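Local coordinates for uncharacterized protein lp_2219 (Lactobacillus plantarum, PDB 3HFQ) that is of unknown function but folds as a seven-bladed beta-propeller of the lactonase family, consistent with a lactone-hydrolysing role that remains unproven, at residues A[102-105]-A[106-109]; A[168-171]-A[172-176]; A[314-317]-A[318-321]. The protein carries 1 engineered substitution. All coordinates share one frame; numbering follows the deposited sequence.

Interaction 1 of 3, residues A[102-105]-A[106-109]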
loop_
_atom_site.group_PDB
_atom_site.type_symbol
_atom_site.label_atom_id
_atom_site.label_comp_id
_atom_site.label_asym_id
_atom_site.label_seq_id
_atom_site.Cartn_x
_atom_site.Cartn_y
_atom_site.Cartn_z
ATOM N N SER A 102 2.463 9.504 -6.757
ATOM C CA SER A 102 2.015 8.258 -7.362
ATOM C C SER A 102 3.207 7.501 -7.928
ATOM O O SER A 102 4.218 8.104 -8.311
ATOM C CB SER A 102 0.974 8.513 -8.463
ATOM O OG SER A 102 1.481 9.332 -9.499
ATOM N N ALA A 103 3.083 6.178 -7.962
ATOM C CA ALA A 103 4.133 5.302 -8.474
ATOM C C ALA A 103 3.600 4.531 -9.670
ATOM O O ALA A 103 2.501 3.986 -9.609
ATOM C CB ALA A 103 4.563 4.327 -7.389
ATOM N N ASN A 104 4.367 4.470 -10.755
ATOM C CA ASN A 104 3.907 3.736 -11.927
ATOM C C ASN A 104 4.814 2.545 -12.202
ATOM O O ASN A 104 5.989 2.695 -12.528
ATOM C CB ASN A 104 3.851 4.644 -13.156
ATOM C CG ASN A 104 3.069 4.019 -14.299
ATOM O OD1 ASN A 104 3.389 2.921 -14.763
ATOM N ND2 ASN A 104 2.037 4.714 -14.756
ATOM N N TYR A 105 4.237 1.359 -12.075
ATOM C CA TYR A 105 4.949 0.104 -12.266
ATOM C C TYR A 105 5.542 -0.083 -13.655
ATOM O O TYR A 105 6.754 -0.212 -13.811
ATOM C CB TYR A 105 4.000 -1.050 -11.948
ATOM C CG TYR A 105 4.649 -2.416 -11.915
ATOM C CD1 TYR A 105 4.857 -3.146 -13.086
ATOM C CD2 TYR A 105 5.020 -2.992 -10.704
ATOM C CE1 TYR A 105 5.428 -4.422 -13.048
ATOM C CE2 TYR A 105 5.591 -4.260 -10.652
ATOM C CZ TYR A 105 5.785 -4.971 -11.822
ATOM O OH TYR A 105 6.339 -6.231 -11.753
ATOM N N HIS A 106 4.680 -0.089 -14.663
ATOM C CA HIS A 106 5.109 -0.300 -16.038
ATOM C C HIS A 106 6.024 0.785 -16.610
ATOM O O HIS A 106 6.964 0.476 -17.343
ATOM C CB HIS A 106 3.868 -0.478 -16.912
ATOM C CG HIS A 106 2.924 -1.526 -16.403
ATOM N ND1 HIS A 106 3.201 -2.876 -16.477
ATOM C CD2 HIS A 106 1.730 -1.420 -15.776
ATOM C CE1 HIS A 106 2.215 -3.555 -15.917
ATOM N NE2 HIS A 106 1.309 -2.695 -15.483
ATOM N N LYS A 107 5.767 2.047 -16.274
ATOM C CA LYS A 107 6.586 3.150 -16.783
ATOM C C LYS A 107 7.891 3.366 -16.019
ATOM O O LYS A 107 8.834 3.954 -16.552
ATOM C CB LYS A 107 5.797 4.461 -16.758
ATOM C CG LYS A 107 4.625 4.532 -17.717
ATOM C CD LYS A 107 3.960 5.901 -17.604
ATOM C CE LYS A 107 3.111 6.223 -18.815
ATOM N NZ LYS A 107 2.592 7.620 -18.744
ATOM N N GLY A 108 7.934 2.905 -14.770
ATOM C CA GLY A 108 9.130 3.068 -13.955
ATOM C C GLY A 108 9.284 4.508 -13.502
ATOM O O GLY A 108 10.393 5.042 -13.429
ATOM N N THR A 109 8.160 5.133 -13.173
ATOM C CA THR A 109 8.164 6.529 -12.764
ATOM C C THR A 109 7.544 6.830 -11.410
ATOM O O THR A 109 6.755 6.052 -10.869
ATOM C CB THR A 109 7.406 7.393 -13.788
ATOM O OG1 THR A 109 6.062 6.908 -13.908
ATOM C CG2 THR A 109 8.076 7.334 -15.146
#

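Interaction 2 of 3, residues A[168-171]-A[172-176]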
loop_
_atom_site.group_PDB
_atom_site.type_symbol
_atom_site.label_atom_id
_atom_site.label_comp_id
_atom_site.label_asym_id
_atom_site.label_seq_id
_atom_site.Cartn_x
_atom_site.Cartn_y
_atom_site.Cartn_z
ATOM N N ASN A 168 14.374 14.258 -1.781
ATOM C CA ASN A 168 13.982 15.449 -1.049
ATOM C C ASN A 168 12.887 16.046 -1.920
ATOM O O ASN A 168 12.930 15.912 -3.144
ATOM C CB ASN A 168 15.153 16.418 -0.915
ATOM C CG ASN A 168 16.223 15.889 0.014
ATOM O OD1 ASN A 168 15.921 15.413 1.108
ATOM N ND2 ASN A 168 17.478 15.967 -0.411
ATOM N N VAL A 169 11.901 16.686 -1.301
ATOM C CA VAL A 169 10.792 17.264 -2.054
ATOM C C VAL A 169 10.757 18.777 -1.894
ATOM O O VAL A 169 10.895 19.288 -0.785
ATOM C CB VAL A 169 9.439 16.701 -1.560
ATOM C CG1 VAL A 169 8.324 17.108 -2.509
ATOM C CG2 VAL A 169 9.517 15.191 -1.432
ATOM N N SER A 170 10.573 19.488 -3.003
ATOM C CA SER A 170 10.504 20.946 -2.962
ATOM C C SER A 170 9.044 21.359 -2.795
ATOM O O SER A 170 8.139 20.557 -3.037
ATOM C CB SER A 170 11.060 21.549 -4.254
ATOM O OG SER A 170 10.192 21.304 -5.346
ATOM N N ASP A 171 8.814 22.604 -2.377
ATOM C CA ASP A 171 7.454 23.098 -2.189
ATOM C C ASP A 171 6.687 23.096 -3.507
ATOM O O ASP A 171 5.481 22.847 -3.534
ATOM C CB ASP A 171 7.461 24.527 -1.635
ATOM C CG ASP A 171 8.057 24.616 -0.247
ATOM O OD1 ASP A 171 8.121 23.582 0.449
ATOM O OD2 ASP A 171 8.449 25.733 0.151
ATOM N N ALA A 172 7.399 23.385 -4.594
ATOM C CA ALA A 172 6.805 23.444 -5.925
ATOM C C ALA A 172 6.391 22.077 -6.456
ATOM O O ALA A 172 5.663 21.983 -7.447
ATOM C CB ALA A 172 7.779 24.107 -6.894
ATOM N N GLY A 173 6.875 21.018 -5.813
ATOM C CA GLY A 173 6.506 19.679 -6.239
ATOM C C GLY A 173 7.488 18.908 -7.108
ATOM O O GLY A 173 7.070 18.212 -8.032
ATOM N N GLN A 174 8.783 19.031 -6.832
ATOM C CA GLN A 174 9.790 18.289 -7.590
ATOM C C GLN A 174 10.621 17.447 -6.639
ATOM O O GLN A 174 10.751 17.773 -5.462
ATOM C CB GLN A 174 10.733 19.219 -8.354
ATOM C CG GLN A 174 10.083 20.056 -9.434
ATOM C CD GLN A 174 9.754 21.447 -8.952
ATOM O OE1 GLN A 174 10.437 21.989 -8.085
ATOM N NE2 GLN A 174 8.717 22.046 -9.529
ATOM N N LEU A 175 11.194 16.368 -7.161
ATOM C CA LEU A 175 12.016 15.479 -6.354
ATOM C C LEU A 175 13.485 15.631 -6.733
ATOM O O LEU A 175 13.807 15.970 -7.871
ATOM C CB LEU A 175 11.593 14.023 -6.574
ATOM C CG LEU A 175 10.109 13.674 -6.423
ATOM C CD1 LEU A 175 9.922 12.183 -6.654
ATOM C CD2 LEU A 175 9.616 14.062 -5.039
ATOM N N SER A 176 14.367 15.385 -5.769
ATOM C CA SER A 176 15.809 15.451 -5.995
ATOM C C SER A 176 16.413 14.369 -5.103
ATOM O O SER A 176 16.152 14.339 -3.901
ATOM C CB SER A 176 16.352 16.830 -5.625
ATOM O OG SER A 176 17.641 17.018 -6.187
#

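Interaction 3 of 3, residues A[314-317]-A[318-321]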
loop_
_atom_site.group_PDB
_atom_site.type_symbol
_atom_site.label_atom_id
_atom_site.label_comp_id
_atom_site.label_asym_id
_atom_site.label_seq_id
_atom_site.Cartn_x
_atom_site.Cartn_y
_atom_site.Cartn_z
ATOM N N ALA A 314 -10.407 -10.433 14.264
ATOM C CA ALA A 314 -10.387 -9.731 15.525
ATOM C C ALA A 314 -8.885 -9.742 15.797
ATOM O O ALA A 314 -8.200 -10.698 15.433
ATOM C CB ALA A 314 -11.122 -10.521 16.597
ATOM N N ARG A 315 -8.369 -8.685 16.406
ATOM C CA ARG A 315 -6.946 -8.609 16.710
ATOM C C ARG A 315 -6.744 -8.332 18.196
ATOM O O ARG A 315 -7.294 -7.373 18.727
ATOM C CB ARG A 315 -6.287 -7.492 15.890
ATOM C CG ARG A 315 -4.856 -7.169 16.326
ATOM C CD ARG A 315 -4.230 -6.045 15.494
ATOM N NE ARG A 315 -2.860 -5.774 15.919
ATOM C CZ ARG A 315 -2.522 -4.974 16.926
ATOM N NH1 ARG A 315 -3.454 -4.337 17.625
ATOM N NH2 ARG A 315 -1.244 -4.828 17.250
ATOM N N ASP A 316 -5.959 -9.176 18.863
ATOM C CA ASP A 316 -5.682 -8.995 20.287
ATOM C C ASP A 316 -4.716 -7.821 20.420
ATOM O O ASP A 316 -3.653 -7.811 19.796
ATOM C CB ASP A 316 -5.060 -10.267 20.872
ATOM C CG ASP A 316 -4.925 -10.211 22.385
ATOM O OD1 ASP A 316 -4.118 -9.401 22.890
ATOM O OD2 ASP A 316 -5.636 -10.974 23.069
ATOM N N LEU A 317 -5.091 -6.839 21.232
ATOM C CA LEU A 317 -4.285 -5.635 21.424
ATOM C C LEU A 317 -2.936 -5.838 22.111
ATOM O O LEU A 317 -2.014 -5.045 21.918
ATOM C CB LEU A 317 -5.090 -4.596 22.207
ATOM C CG LEU A 317 -6.456 -4.190 21.641
ATOM C CD1 LEU A 317 -7.075 -3.120 22.535
ATOM C CD2 LEU A 317 -6.299 -3.673 20.223
ATOM N N THR A 318 -2.813 -6.890 22.911
ATOM C CA THR A 318 -1.558 -7.128 23.614
ATOM C C THR A 318 -0.673 -8.178 22.948
ATOM O O THR A 318 0.550 -8.039 22.931
ATOM C CB THR A 318 -1.818 -7.529 25.087
ATOM O OG1 THR A 318 -2.468 -8.805 25.138
ATOM C CG2 THR A 318 -2.708 -6.495 25.767
ATOM N N SER A 319 -1.285 -9.211 22.378
ATOM C CA SER A 319 -0.531 -10.285 21.725
ATOM C C SER A 319 -0.322 -10.044 20.234
ATOM O O SER A 319 0.575 -10.628 19.628
ATOM C CB SER A 319 -1.254 -11.617 21.899
ATOM O OG SER A 319 -2.376 -11.692 21.030
ATOM N N GLY A 320 -1.167 -9.202 19.647
ATOM C CA GLY A 320 -1.061 -8.901 18.229
ATOM C C GLY A 320 -1.597 -9.987 17.309
ATOM O O GLY A 320 -1.672 -9.795 16.094
ATOM N N LYS A 321 -1.983 -11.125 17.873
ATOM C CA LYS A 321 -2.489 -12.222 17.056
ATOM C C LYS A 321 -3.908 -12.011 16.534
ATOM O O LYS A 321 -4.690 -11.239 17.093
ATOM C CB LYS A 321 -2.378 -13.543 17.822
ATOM C CG LYS A 321 -0.924 -13.938 18.082
ATOM C CD LYS A 321 -0.794 -15.349 18.633
ATOM C CE LYS A 321 0.672 -15.738 18.769
ATOM N NZ LYS A 321 0.844 -17.125 19.291
#

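Interaction 1 of 3, residues A[102-105]-A[106-109]
Asn104 is bonded through both its backbone and its side chain to residues 107-109, in the turn that joins strands 99-104 and 109-115, the two middle strands of one propeller blade. Its N donates to Thr109 O at 2.9 Å in a nearly straight bond (170°), closing an antiparallel hydrogen-bonded pair. Its carbonyl oxygen receives Gly108 N at 3.0 Å and, more weakly, Thr109 N. Gly108 and Thr109 thus both face the one residue, which is a G1 beta bulge; Gly108 takes the positive-phi position. The amide side chain adds a further tie inside the turn: Lys107 N reaches Asn104 OD1 at 2.9 Å, arriving from above the plane of the amide. CG of Asn104 stands trans to its own N (chi1 -166°), which carries OD1 forward along the chain to meet that N-H. The other end of the amide, ND2, is bonded to Thr86 O, so that group is held from two directions.

Around this polar core the extended Lys107 chain passes the Asn104 amide at a slant, its CD 3.6 Å from Asn104 ND2, and ends with NZ bonded to Pro84 O. Tyr105 turns its edge to the face of the His106 imidazole, an edge-to-face pair with centroids 5.2 Å apart and planes at 68°; its CD1 stands over the rim of that face. The tyrosine also stacks with His142, and its side chain comes within about 3 Å of a bound phosphate, probably from the crystallisation liquor. Thr109, also touching Thr126 and Gln128 of strand 121-128, puts its hydroxyl against the asparagine stem: Thr109 OG1 lies 3.3 Å from Asn104 CB.

Interaction 2 of 3, residues A[168-171]-A[172-176]
Ser170 meets Gln174 through its hydroxyl in two ways: OG donates to Gln174 OE1 at 2.8 Å, coming from above the amide plane, and accepts Gln174 N at 3.1 Å. The hydroxyl sits between the backbone N and carbonyl carbon of its own residue (chi1 70°), turning it across to Gln174, while a bend at chi2 folds the glutamine amide back to it. In the backbone, Ser170 N bonds to Gln174 O, and Ser170 O receives Gly173 N at 3.1 Å. Ala172, at the turn's exposed corner, brings its CB to 4.0 Å from Ser170 OG.

Asn168 supplies the other end of the ladder. Its N reaches Ser176 O at 2.8 Å and its O takes Ser176 N, while its side-chain amide is held outside the turn by Arg153 and Gln178. Between the two ends, on the face that meets Leu154, Val169 CG2 and Leu175 CD2 lie side by side at 3.8 Å. A type I turn from Ser170 to Gly173, with a positive-phi glycine last and Ser170 facing both Gly173 and Gln174, is the classic tight beta hairpin with a G1 bulge, here linking the third and fourth strands of a propeller blade.

Interaction 3 of 3, residues A[314-317]-A[318-321]
The guanidinium group of Arg315 has Gly320 CA over one face, with Arg315 NH2 its nearest atom at 4.2 Å. The contact is a distant one; the guanidinium is held instead by NE, bonded to the hydroxyl of Tyr255, which also bonds Gly320 O, and by NH1, bonded to Glu297 O. The second flat group, the Asp316 carboxylate, is far more heavily engaged, and all through OD1. Thr318 OG1 donates at 2.9 Å to the syn lone pair of Asp316 OD1, on the side of the other oxygen. Thr318 N reaches Asp316 OD1 at 2.8 Å, almost in line with the C-O bond, making an Asx turn, and Ser319 N descends on Asp316 OD1 from above the carboxylate plane at 2.9 Å. CG lies opposite the backbone N (chi1 -172°), and this swings the carboxylate in over the loop that follows.

Residues 316-321 form the connection between strands 309-315 and 322-330 of a propeller blade. Two backbone bonds close it: Asp316 N to Lys321 O at 3.0 Å, and Gly320 N to Asp316 O at 2.9 Å. Gly320 takes positive phi here, where the chain turns back toward the next strand. Spanning this glycine, Ser319 OG accepts Lys321 N in an ST turn; the same oxygen presses close against the aspartate stem, 3.0 Å from Asp316 CB. One carboxylate oxygen and one hydroxyl oxygen therefore take up three loop amides, of Thr318, Ser319 and Lys321, while the intervening Gly320 N goes to Asp316 O.

Three donors converging on Asp316 OD1 would be expected to stabilise the negative charge and to lower the pKa of the acid, although the residue is solvent-exposed, which should keep the effect modest.

In the fold
All three contacts are hairpin connections of propeller blades, but they sit at different places on the disc. Interaction 1 joins the second and third strands of its blade, whereas interactions 2 and 3 join the third and fourth of theirs, so by propeller topology they open on the opposite end. Interactions 1 and 2 belong to adjacent blades, with centres 18 Å apart and nearest atoms about 7 Å apart; Val169 of 168-171 packs on Leu99 and Tyr101 of the strand leading into interaction 1. Interaction 3 lies across the chain's centre, 36 Å and 39 Å from the other two centres. The phosphate lies beside interaction 1, at Tyr105.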